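Local atomic coordinates of arginine 3rd transport system periplasmic binding protein (Legionella pneumophila subsp. pneumophila str. Philadelphia 1, PDB entry 3KZG), a protein that probably binds arginine in the periplasm as the solute-binding component of an amino acid transport system. Residues D142-L147 / S155-E160; P120-V125 / V134-L139; S100-S103 / D107-G110; V18-G21 / L26-F29. All coordinates share one frame; numbering follows the deposited sequence.

Contact 1: residues D142-L147 / S155-E160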
loop_
_atom_site.group_PDB
_atom_site.type_symbol
_atom_site.label_atom_id
_atom_site.label_comp_id
_atom_site.label_asym_id
_atom_site.label_seq_id
_atom_site.Cartn_x
_atom_site.Cartn_y
_atom_site.Cartn_z
ATOM N N ASP A 142 11.916 -11.008 -39.512
ATOM C CA ASP A 142 11.603 -10.777 -40.919
ATOM C C ASP A 142 10.750 -9.524 -41.055
ATOM O O ASP A 142 10.942 -8.711 -41.958
ATOM C CB ASP A 142 10.816 -11.961 -41.498
ATOM C CG ASP A 142 11.611 -13.255 -41.507
ATOM O OD1 ASP A 142 10.989 -14.333 -41.637
ATOM O OD2 ASP A 142 12.855 -13.195 -41.394
HETATM N N MSE A 143 9.793 -9.383 -40.149
HETATM C CA MSE A 143 8.897 -8.246 -40.177
HETATM C C MSE A 143 9.640 -6.938 -39.947
HETATM O O MSE A 143 9.400 -5.954 -40.645
HETATM C CB MSE A 143 7.811 -8.424 -39.123
HETATM C CG MSE A 143 6.843 -7.263 -39.053
HETATM SE SE MSE A 143 5.342 -7.684 -37.967
HETATM C CE MSE A 143 6.249 -7.850 -36.260
ATOM N N LEU A 144 10.534 -6.927 -38.965
ATOM C CA LEU A 144 11.288 -5.721 -38.666
ATOM C C LEU A 144 12.282 -5.427 -39.790
ATOM O O LEU A 144 12.583 -4.263 -40.074
ATOM C CB LEU A 144 12.004 -5.862 -37.319
ATOM C CG LEU A 144 11.073 -5.864 -36.102
ATOM C CD1 LEU A 144 11.888 -6.027 -34.827
ATOM C CD2 LEU A 144 10.268 -4.565 -36.063
ATOM N N LEU A 145 12.774 -6.483 -40.437
ATOM C CA LEU A 145 13.710 -6.334 -41.549
ATOM C C LEU A 145 12.944 -5.737 -42.711
ATOM O O LEU A 145 13.437 -4.848 -43.403
ATOM C CB LEU A 145 14.286 -7.689 -41.975
ATOM C CG LEU A 145 15.104 -7.695 -43.275
ATOM C CD1 LEU A 145 16.287 -6.755 -43.150
ATOM C CD2 LEU A 145 15.581 -9.110 -43.585
ATOM N N GLY A 146 11.732 -6.247 -42.920
ATOM C CA GLY A 146 10.896 -5.753 -43.997
ATOM C C GLY A 146 10.630 -4.277 -43.806
ATOM O O GLY A 146 10.688 -3.495 -44.755
ATOM N N LEU A 147 10.345 -3.894 -42.565
ATOM C CA LEU A 147 10.076 -2.503 -42.233
ATOM C C LEU A 147 11.303 -1.650 -42.568
ATOM O O LEU A 147 11.187 -0.619 -43.231
ATOM C CB LEU A 147 9.739 -2.374 -40.747
ATOM C CG LEU A 147 9.409 -0.970 -40.226
ATOM C CD1 LEU A 147 8.194 -0.431 -40.964
ATOM C CD2 LEU A 147 9.147 -1.017 -38.714
ATOM N N SER A 155 4.207 -1.555 -39.096
ATOM C CA SER A 155 3.921 -2.852 -38.513
ATOM C C SER A 155 2.983 -2.720 -37.312
ATOM O O SER A 155 3.075 -1.761 -36.545
ATOM C CB SER A 155 5.238 -3.507 -38.082
ATOM O OG SER A 155 5.009 -4.678 -37.322
ATOM N N LEU A 156 2.070 -3.678 -37.170
ATOM C CA LEU A 156 1.143 -3.707 -36.045
ATOM C C LEU A 156 1.567 -4.930 -35.243
ATOM O O LEU A 156 1.509 -6.055 -35.741
ATOM C CB LEU A 156 -0.311 -3.859 -36.532
ATOM C CG LEU A 156 -1.384 -3.925 -35.432
ATOM C CD1 LEU A 156 -1.284 -2.699 -34.532
ATOM C CD2 LEU A 156 -2.767 -4.005 -36.061
HETATM N N MSE A 157 2.029 -4.695 -34.015
HETATM C CA MSE A 157 2.497 -5.752 -33.126
HETATM C C MSE A 157 2.042 -5.492 -31.691
HETATM O O MSE A 157 1.312 -4.538 -31.436
HETATM C CB MSE A 157 4.032 -5.834 -33.178
HETATM C CG MSE A 157 4.768 -4.569 -32.727
HETATM SE SE MSE A 157 6.712 -4.642 -32.942
HETATM C CE MSE A 157 6.808 -4.591 -34.896
ATOM N N ASP A 158 2.464 -6.349 -30.767
ATOM C CA ASP A 158 2.110 -6.187 -29.361
ATOM C C ASP A 158 2.621 -4.826 -28.870
ATOM O O ASP A 158 3.720 -4.394 -29.237
ATOM C CB ASP A 158 2.740 -7.297 -28.508
ATOM C CG ASP A 158 2.361 -8.700 -28.976
ATOM O OD1 ASP A 158 1.154 -9.005 -29.070
ATOM O OD2 ASP A 158 3.278 -9.506 -29.240
ATOM N N TYR A 159 1.825 -4.160 -28.041
ATOM C CA TYR A 159 2.189 -2.860 -27.491
ATOM C C TYR A 159 3.525 -2.872 -26.736
ATOM O O TYR A 159 4.386 -2.026 -26.993
ATOM C CB TYR A 159 1.077 -2.352 -26.567
ATOM C CG TYR A 159 1.448 -1.096 -25.808
ATOM C CD1 TYR A 159 1.656 0.109 -26.481
ATOM C CD2 TYR A 159 1.628 -1.122 -24.426
ATOM C CE1 TYR A 159 2.043 1.261 -25.800
ATOM C CE2 TYR A 159 2.015 0.026 -23.729
ATOM C CZ TYR A 159 2.221 1.212 -24.424
ATOM O OH TYR A 159 2.618 2.344 -23.754
ATOM N N GLU A 160 3.704 -3.818 -25.811
ATOM C CA GLU A 160 4.952 -3.884 -25.050
ATOM C C GLU A 160 6.139 -4.263 -25.938
ATOM O O GLU A 160 7.286 -3.943 -25.612
ATOM C CB GLU A 160 4.861 -4.885 -23.891
ATOM C CG GLU A 160 3.932 -4.494 -22.745
ATOM C CD GLU A 160 4.230 -3.125 -22.158
ATOM O OE1 GLU A 160 5.383 -2.661 -22.250
ATOM O OE2 GLU A 160 3.301 -2.514 -21.591
#
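M143 reaches strand 155-158 because its chain runs straight out from the helix, with CG opposite the backbone N (chi1 179°), and then bends at chi3 (66°). That last bend turns CE toward M157. M157 starts quite differently: its CG sits between the backbone N and the carbonyl carbon, and its own late bend carries CE back toward helix 142-147. Both residues are selenomethionines, and their methyl ends meet with M143 CE 3.6 Å from M157 CE, the two chains crossing at a slant. L144 joins the same methyl from another direction, its CD2 branch lying 3.7 Å from M157 CE. Here the side chains cross at about a right angle, and it is the branch end that closes the distance. M157 CE is thus met by a selenoether chain and a branched one, a small illustration of how unlike apolar shapes can share one buried surface. The hydroxyl of S155 faces the bend of M143, with OG 3.1 Å from SE. This is a close polar-to-selenium approach and is not a hydrogen bond; no hydrogen bond links the two segments. The axes of the short helix and strand segments run roughly antiparallel (147°) and come within 10.1 Å of each other. In the type II periplasmic-binding-protein fold this is the return half of a beta-alpha-beta crossover: helix 140-148 leads from strand 133-137 into strand 154-158. W165 of helix 159-166 touches both L144 and M157, while Y180 of strand 180-188 packs on L144, and I95 of strand 91-97 lies against M157.

Contact 2: residues P120-V125 / V134-L139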
loop_
_atom_site.group_PDB
_atom_site.type_symbol
_atom_site.label_atom_id
_atom_site.label_comp_id
_atom_site.label_asym_id
_atom_site.label_seq_id
_atom_site.Cartn_x
_atom_site.Cartn_y
_atom_site.Cartn_z
ATOM N N PRO A 120 -4.008 -12.137 -34.335
ATOM C CA PRO A 120 -5.266 -11.598 -34.854
ATOM C C PRO A 120 -5.056 -10.199 -35.428
ATOM O O PRO A 120 -6.018 -9.498 -35.747
ATOM C CB PRO A 120 -6.157 -11.591 -33.622
ATOM C CG PRO A 120 -5.192 -11.199 -32.546
ATOM C CD PRO A 120 -3.966 -12.047 -32.863
ATOM N N TYR A 121 -3.794 -9.805 -35.579
ATOM C CA TYR A 121 -3.471 -8.473 -36.079
ATOM C C TYR A 121 -3.838 -8.191 -37.537
ATOM O O TYR A 121 -4.210 -7.063 -37.881
ATOM C CB TYR A 121 -1.997 -8.164 -35.811
ATOM C CG TYR A 121 -1.674 -8.134 -34.325
ATOM C CD1 TYR A 121 -2.595 -7.618 -33.405
ATOM C CD2 TYR A 121 -0.449 -8.594 -33.840
ATOM C CE1 TYR A 121 -2.306 -7.562 -32.045
ATOM C CE2 TYR A 121 -0.150 -8.540 -32.476
ATOM C CZ TYR A 121 -1.085 -8.021 -31.587
ATOM O OH TYR A 121 -0.811 -7.964 -30.245
ATOM N N ALA A 122 -3.745 -9.199 -38.395
ATOM C CA ALA A 122 -4.115 -9.007 -39.789
ATOM C C ALA A 122 -5.591 -8.627 -39.807
ATOM O O ALA A 122 -6.012 -7.705 -40.513
ATOM C CB ALA A 122 -3.904 -10.297 -40.576
ATOM N N ARG A 123 -6.376 -9.354 -39.019
ATOM C CA ARG A 123 -7.807 -9.106 -38.934
ATOM C C ARG A 123 -8.097 -7.712 -38.383
ATOM O O ARG A 123 -9.019 -7.038 -38.839
ATOM C CB ARG A 123 -8.465 -10.171 -38.053
ATOM C CG ARG A 123 -9.976 -10.052 -37.958
ATOM C CD ARG A 123 -10.567 -11.212 -37.171
ATOM N NE ARG A 123 -10.332 -12.496 -37.827
ATOM C CZ ARG A 123 -10.836 -12.840 -39.010
ATOM N NH1 ARG A 123 -11.612 -11.997 -39.682
ATOM N NH2 ARG A 123 -10.566 -14.034 -39.524
ATOM N N GLN A 124 -7.301 -7.273 -37.412
ATOM C CA GLN A 124 -7.496 -5.952 -36.822
ATOM C C GLN A 124 -7.249 -4.860 -37.857
ATOM O O GLN A 124 -8.011 -3.900 -37.962
ATOM C CB GLN A 124 -6.549 -5.742 -35.644
ATOM C CG GLN A 124 -6.879 -4.500 -34.835
ATOM C CD GLN A 124 -5.754 -4.076 -33.921
ATOM O OE1 GLN A 124 -5.174 -4.891 -33.207
ATOM N NE2 GLN A 124 -5.440 -2.784 -33.934
ATOM N N VAL A 125 -6.175 -5.021 -38.623
ATOM C CA VAL A 125 -5.811 -4.060 -39.652
ATOM C C VAL A 125 -6.892 -3.925 -40.722
ATOM O O VAL A 125 -7.328 -2.818 -41.044
ATOM C CB VAL A 125 -4.475 -4.467 -40.341
ATOM C CG1 VAL A 125 -4.162 -3.526 -41.490
ATOM C CG2 VAL A 125 -3.340 -4.445 -39.325
ATOM N N VAL A 134 -2.103 -6.217 -46.052
ATOM C CA VAL A 134 -1.367 -6.898 -45.003
ATOM C C VAL A 134 -0.306 -7.851 -45.546
ATOM O O VAL A 134 -0.554 -8.621 -46.475
ATOM C CB VAL A 134 -2.324 -7.709 -44.093
ATOM C CG1 VAL A 134 -1.536 -8.367 -42.968
ATOM C CG2 VAL A 134 -3.405 -6.804 -43.529
ATOM N N ILE A 135 0.882 -7.784 -44.962
ATOM C CA ILE A 135 1.979 -8.660 -45.350
ATOM C C ILE A 135 2.241 -9.524 -44.125
ATOM O O ILE A 135 2.596 -9.012 -43.060
ATOM C CB ILE A 135 3.254 -7.855 -45.709
ATOM C CG1 ILE A 135 3.010 -7.033 -46.975
ATOM C CG2 ILE A 135 4.434 -8.790 -45.896
ATOM C CD1 ILE A 135 2.751 -7.868 -48.214
ATOM N N PHE A 136 2.030 -10.828 -44.271
ATOM C CA PHE A 136 2.231 -11.778 -43.182
ATOM C C PHE A 136 3.688 -12.195 -43.069
ATOM O O PHE A 136 4.303 -12.606 -44.052
ATOM C CB PHE A 136 1.367 -13.027 -43.400
ATOM C CG PHE A 136 -0.109 -12.763 -43.351
ATOM C CD1 PHE A 136 -0.823 -12.955 -42.170
ATOM C CD2 PHE A 136 -0.783 -12.300 -44.475
ATOM C CE1 PHE A 136 -2.188 -12.690 -42.108
ATOM C CE2 PHE A 136 -2.154 -12.029 -44.423
ATOM C CZ PHE A 136 -2.855 -12.226 -43.234
ATOM N N TYR A 137 4.229 -12.094 -41.863
ATOM C CA TYR A 137 5.608 -12.474 -41.595
ATOM C C TYR A 137 5.589 -13.583 -40.552
ATOM O O TYR A 137 4.877 -13.482 -39.552
ATOM C CB TYR A 137 6.393 -11.275 -41.059
ATOM C CG TYR A 137 6.694 -10.213 -42.095
ATOM C CD1 TYR A 137 7.682 -10.411 -43.062
ATOM C CD2 TYR A 137 5.999 -9.002 -42.103
ATOM C CE1 TYR A 137 7.974 -9.432 -44.009
ATOM C CE2 TYR A 137 6.282 -8.016 -43.044
ATOM C CZ TYR A 137 7.269 -8.237 -43.994
ATOM O OH TYR A 137 7.543 -7.258 -44.922
ATOM N N GLU A 138 6.358 -14.642 -40.780
ATOM C CA GLU A 138 6.389 -15.749 -39.830
ATOM C C GLU A 138 7.240 -15.425 -38.607
ATOM O O GLU A 138 6.909 -15.835 -37.500
ATOM C CB GLU A 138 6.894 -17.030 -40.507
ATOM C CG GLU A 138 5.945 -17.579 -41.566
ATOM C CD GLU A 138 6.367 -18.946 -42.078
ATOM O OE1 GLU A 138 7.513 -19.077 -42.556
ATOM O OE2 GLU A 138 5.552 -19.889 -42.004
ATOM N N LEU A 139 8.335 -14.695 -38.813
ATOM C CA LEU A 139 9.218 -14.301 -37.711
ATOM C C LEU A 139 9.197 -12.790 -37.511
ATOM O O LEU A 139 9.059 -12.031 -38.470
ATOM C CB LEU A 139 10.671 -14.719 -37.971
ATOM C CG LEU A 139 11.022 -16.197 -38.093
ATOM C CD1 LEU A 139 10.521 -16.725 -39.425
ATOM C CD2 LEU A 139 12.535 -16.375 -37.992
#
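A122, early in helix 121-127, meets two residues of strand 133-137 with a single methyl group. Its CB lies 3.9 Å from V134 CG1 and 3.3 Å from F136 CE1, with CZ of the same ring close by, so the methyl rests on both residues. F136 achieves this from a backbone position off to one side: with CG opposite the carbonyl carbon (chi1 -65°), the ring swings round so that CE1 and CZ approach the helix. V134 CG1 also lies over one face of that ring, 4.0 Å above its plane and displaced toward the rim, so the two strand residues also pack on each other. Next along the helix, R123 turns from the strand and makes a salt bridge to E76, while Q124 hydrogen-bonds through OE1 to S92. One turn after A122, V125 brings the helix back to the strand, its CG1 being 3.9 Å from V134 CG2. V134 therefore divides its branches, CG1 serving A122 and CG2 serving V125, and so fills the interval of one helical turn. V125 also rests on I113 and L156, so the helix also covers inner strands of the same sheet, 112-116 and 154-158. Helix and strand segments run almost exactly antiparallel, at 172°, as expected within the beta-alpha-beta unit of strand 112-116, helix 121-127 and strand 133-137. The side-chain contacts across it are all between carbons, and no hydrogen bond crosses it. The contact itself is therefore apolar and depends on shape, at an outer strand of the sheet where F136 still borders solvent.

Contact 3: residues S100-S103 / D107-G110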
loop_
_atom_site.group_PDB
_atom_site.type_symbol
_atom_site.label_atom_id
_atom_site.label_comp_id
_atom_site.label_asym_id
_atom_site.label_seq_id
_atom_site.Cartn_x
_atom_site.Cartn_y
_atom_site.Cartn_z
ATOM N N SER A 100 9.914 7.984 -41.404
ATOM C CA SER A 100 8.662 7.796 -42.131
ATOM C C SER A 100 7.785 9.042 -42.115
ATOM O O SER A 100 7.727 9.755 -41.114
ATOM C CB SER A 100 7.867 6.627 -41.541
ATOM O OG SER A 100 6.547 6.611 -42.065
ATOM N N LYS A 101 7.104 9.296 -43.226
ATOM C CA LYS A 101 6.208 10.440 -43.326
ATOM C C LYS A 101 4.968 10.189 -42.468
ATOM O O LYS A 101 4.317 11.129 -42.001
ATOM C CB LYS A 101 5.805 10.681 -44.784
ATOM C CG LYS A 101 6.816 11.495 -45.585
ATOM C CD LYS A 101 6.904 12.921 -45.058
ATOM C CE LYS A 101 7.831 13.785 -45.904
ATOM N NZ LYS A 101 9.245 13.326 -45.840
ATOM N N ILE A 102 4.644 8.917 -42.264
ATOM C CA ILE A 102 3.500 8.555 -41.437
ATOM C C ILE A 102 3.796 9.043 -40.024
ATOM O O ILE A 102 4.810 8.674 -39.439
ATOM C CB ILE A 102 3.293 7.027 -41.389
ATOM C CG1 ILE A 102 2.961 6.501 -42.782
ATOM C CG2 ILE A 102 2.187 6.684 -40.401
ATOM C CD1 ILE A 102 2.847 4.997 -42.844
ATOM N N SER A 103 2.913 9.874 -39.481
ATOM C CA SER A 103 3.110 10.399 -38.139
ATOM C C SER A 103 1.833 10.335 -37.314
ATOM O O SER A 103 1.875 10.435 -36.089
ATOM C CB SER A 103 3.620 11.841 -38.213
ATOM O OG SER A 103 2.766 12.634 -39.014
ATOM N N ASP A 107 -2.587 8.726 -41.140
ATOM C CA ASP A 107 -1.711 8.558 -42.304
ATOM C C ASP A 107 -1.531 7.097 -42.720
ATOM O O ASP A 107 -0.942 6.806 -43.763
ATOM C CB ASP A 107 -0.330 9.165 -42.036
ATOM C CG ASP A 107 -0.380 10.663 -41.816
ATOM O OD1 ASP A 107 -1.068 11.359 -42.598
ATOM O OD2 ASP A 107 0.279 11.144 -40.867
ATOM N N LEU A 108 -2.033 6.180 -41.903
ATOM C CA LEU A 108 -1.917 4.761 -42.204
ATOM C C LEU A 108 -2.809 4.353 -43.369
ATOM O O LEU A 108 -2.740 3.220 -43.843
ATOM C CB LEU A 108 -2.261 3.937 -40.962
ATOM C CG LEU A 108 -1.272 4.101 -39.809
ATOM C CD1 LEU A 108 -1.813 3.427 -38.561
ATOM C CD2 LEU A 108 0.074 3.513 -40.204
ATOM N N HIS A 109 -3.635 5.281 -43.842
ATOM C CA HIS A 109 -4.543 4.998 -44.951
ATOM C C HIS A 109 -3.796 4.702 -46.246
ATOM O O HIS A 109 -2.966 5.494 -46.695
ATOM C CB HIS A 109 -5.506 6.173 -45.165
ATOM C CG HIS A 109 -6.546 5.922 -46.214
ATOM N ND1 HIS A 109 -6.249 5.849 -47.558
ATOM C CD2 HIS A 109 -7.882 5.718 -46.111
ATOM C CE1 HIS A 109 -7.356 5.612 -48.239
ATOM N NE2 HIS A 109 -8.362 5.527 -47.386
ATOM N N GLY A 110 -4.092 3.544 -46.833
ATOM C CA GLY A 110 -3.457 3.151 -48.079
ATOM C C GLY A 110 -2.068 2.556 -47.928
ATOM O O GLY A 110 -1.388 2.312 -48.923
#
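One carboxylate oxygen of D107 gathers several donors from the turn just before it, the distinctive feature of this contact. D107 OD2 accepts from the backbone N of S103 at 3.2 Å, a nearly straight bond with an N-H...O angle of 167°. The donor comes from the anti side of the carboxylate and is tilted 20° out of its plane. The S103 hydroxyl adds a weak bond, OG lying 3.4 Å from the same D107 OD2, and the backbone N of T104 donates to it as well. The hydroxyl is placed for this by a chi1 of 54°, which sets OG between the backbone N and the carbonyl carbon, close to its own N-H. With successive amides converging on it, the carboxylate would probably be stabilised in its charged form. As a worked example, these bonds let one side chain join the two ends of a short turn. Beside them lies an apolar contact. I102 CG2 lies 3.9 Å from D107 CB and 3.8 Å from L108 CD2, the isoleucine and leucine chains meeting at about a right angle. The backbone N of I102 donates to S100 OG at 3.0 Å, forming an ST turn. Both segments belong to the loop between strands 91-97 and 112-116, and the contact is centred far from the middle of the chain, about 24 Å from its centre. K181 of strand 180-188 hydrogen-bonds to the carbonyl O of S100 and weakly to that of I102, I102 touches I183 of the same strand, and G110 pairs through its backbone with R130 just ahead of strand 133-137.

Contact 4: residues V18-G21 / L26-F29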
loop_
_atom_site.group_PDB
_atom_site.type_symbol
_atom_site.label_atom_id
_atom_site.label_comp_id
_atom_site.label_asym_id
_atom_site.label_seq_id
_atom_site.Cartn_x
_atom_site.Cartn_y
_atom_site.Cartn_z
ATOM N N VAL A 18 12.652 -14.660 -25.626
ATOM C CA VAL A 18 13.678 -14.666 -26.650
ATOM C C VAL A 18 14.477 -15.954 -26.477
ATOM O O VAL A 18 14.956 -16.267 -25.384
ATOM C CB VAL A 18 14.627 -13.484 -26.484
ATOM C CG1 VAL A 18 13.937 -12.176 -26.829
ATOM C CG2 VAL A 18 15.084 -13.453 -25.075
ATOM N N TRP A 19 14.605 -16.695 -27.566
ATOM C CA TRP A 19 15.342 -17.952 -27.577
ATOM C C TRP A 19 16.742 -17.688 -28.147
ATOM O O TRP A 19 16.873 -17.114 -29.229
ATOM C CB TRP A 19 14.590 -18.949 -28.450
ATOM C CG TRP A 19 15.296 -20.234 -28.687
ATOM C CD1 TRP A 19 15.522 -21.227 -27.780
ATOM C CD2 TRP A 19 15.836 -20.689 -29.932
ATOM N NE1 TRP A 19 16.167 -22.280 -28.388
ATOM C CE2 TRP A 19 16.373 -21.975 -29.706
ATOM C CE3 TRP A 19 15.918 -20.133 -31.217
ATOM C CZ2 TRP A 19 16.985 -22.720 -30.723
ATOM C CZ3 TRP A 19 16.526 -20.877 -32.229
ATOM C CH2 TRP A 19 17.052 -22.159 -31.972
ATOM N N SER A 20 17.771 -18.102 -27.411
ATOM C CA SER A 20 19.167 -17.918 -27.828
ATOM C C SER A 20 19.888 -19.253 -28.053
ATOM O O SER A 20 21.102 -19.353 -27.852
ATOM C CB SER A 20 19.936 -17.118 -26.771
ATOM O OG SER A 20 19.313 -15.872 -26.503
ATOM N N GLY A 21 19.139 -20.270 -28.471
ATOM C CA GLY A 21 19.724 -21.578 -28.704
ATOM C C GLY A 21 19.234 -22.595 -27.690
ATOM O O GLY A 21 18.864 -22.234 -26.575
ATOM N N LEU A 26 16.192 -19.344 -21.657
ATOM C CA LEU A 26 15.481 -18.277 -22.339
ATOM C C LEU A 26 15.233 -17.185 -21.315
ATOM O O LEU A 26 15.458 -17.384 -20.117
ATOM C CB LEU A 26 14.137 -18.768 -22.887
ATOM C CG LEU A 26 14.133 -19.930 -23.879
ATOM C CD1 LEU A 26 14.433 -21.236 -23.143
ATOM C CD2 LEU A 26 12.772 -20.010 -24.560
ATOM N N TYR A 27 14.785 -16.027 -21.784
ATOM C CA TYR A 27 14.497 -14.932 -20.879
ATOM C C TYR A 27 13.370 -14.058 -21.420
ATOM O O TYR A 27 13.137 -13.996 -22.630
ATOM C CB TYR A 27 15.761 -14.105 -20.625
ATOM C CG TYR A 27 16.218 -13.246 -21.780
ATOM C CD1 TYR A 27 15.633 -12.000 -22.024
ATOM C CD2 TYR A 27 17.256 -13.661 -22.613
ATOM C CE1 TYR A 27 16.072 -11.187 -23.066
ATOM C CE2 TYR A 27 17.706 -12.857 -23.660
ATOM C CZ TYR A 27 17.107 -11.619 -23.880
ATOM O OH TYR A 27 17.529 -10.835 -24.921
ATOM N N GLY A 28 12.671 -13.396 -20.504
ATOM C CA GLY A 28 11.567 -12.534 -20.877
ATOM C C GLY A 28 10.465 -12.655 -19.844
ATOM O O GLY A 28 10.513 -13.534 -18.983
ATOM N N PHE A 29 9.466 -11.785 -19.927
ATOM C CA PHE A 29 8.366 -11.820 -18.973
ATOM C C PHE A 29 7.610 -13.151 -18.943
ATOM O O PHE A 29 7.335 -13.672 -17.865
ATOM C CB PHE A 29 7.373 -10.693 -19.258
ATOM C CG PHE A 29 6.238 -10.634 -18.276
ATOM C CD1 PHE A 29 6.442 -10.156 -16.991
ATOM C CD2 PHE A 29 4.971 -11.080 -18.632
ATOM C CE1 PHE A 29 5.403 -10.118 -16.067
ATOM C CE2 PHE A 29 3.919 -11.049 -17.716
ATOM C CZ PHE A 29 4.136 -10.568 -16.432
#
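V18 lies over one face of the Y27 ring, but its CG2 branch is modelled too close to the ring, so the detailed geometry of this pair is doubtful. W19 and L26 form the other pair, turned quite differently: L26 comes to the edge of the indole, near its plane, with CG 4.3 Å from W19 CD1. The leucine presents CG there with its first torsion placing that atom opposite the carbonyl carbon (chi1 -59°). The indole also has G21 N 3.4 Å above it, over the centre of one face. Between these two pairs runs the backbone link, a single antiparallel bridge in which V18 and Y27 form a hydrogen-bonded pair; its bond from V18 N to Y27 O is weak, at 3.1 Å and 128°. It closes the loop between strand 17-18 and helix 29-40, in the part of the two-lobed binding-protein fold built on strand 4-13. L26 CB, 3.6 Å from V18 O, packs beside the bridge. Farther in, L26 rests on T9 and F47, and W19 on K11 and A49.

How the contacts relate
Along the chain the order is contact 4, contact 3, contact 2, contact 1, each closing before the next opens. Contacts 1 and 2 are neighbours, their centres 10 Å apart, and they pack helices 140-148 and 121-127 against the same five-stranded sheet; they touch where D158 OD1 makes a probable hydrogen bond of 2.5 Å with Y121 OH. Contact 3 lies at a loop of that sheet, about 15 Å from contact 1 between centres. Contact 4 lies beside the four-stranded sheet built on strand 4-13, with its centre about 33 Å from that of contact 3. The hydrogen bond from N13 to D158 spans these two sheets, consistent with lobes meeting around a ligand cleft.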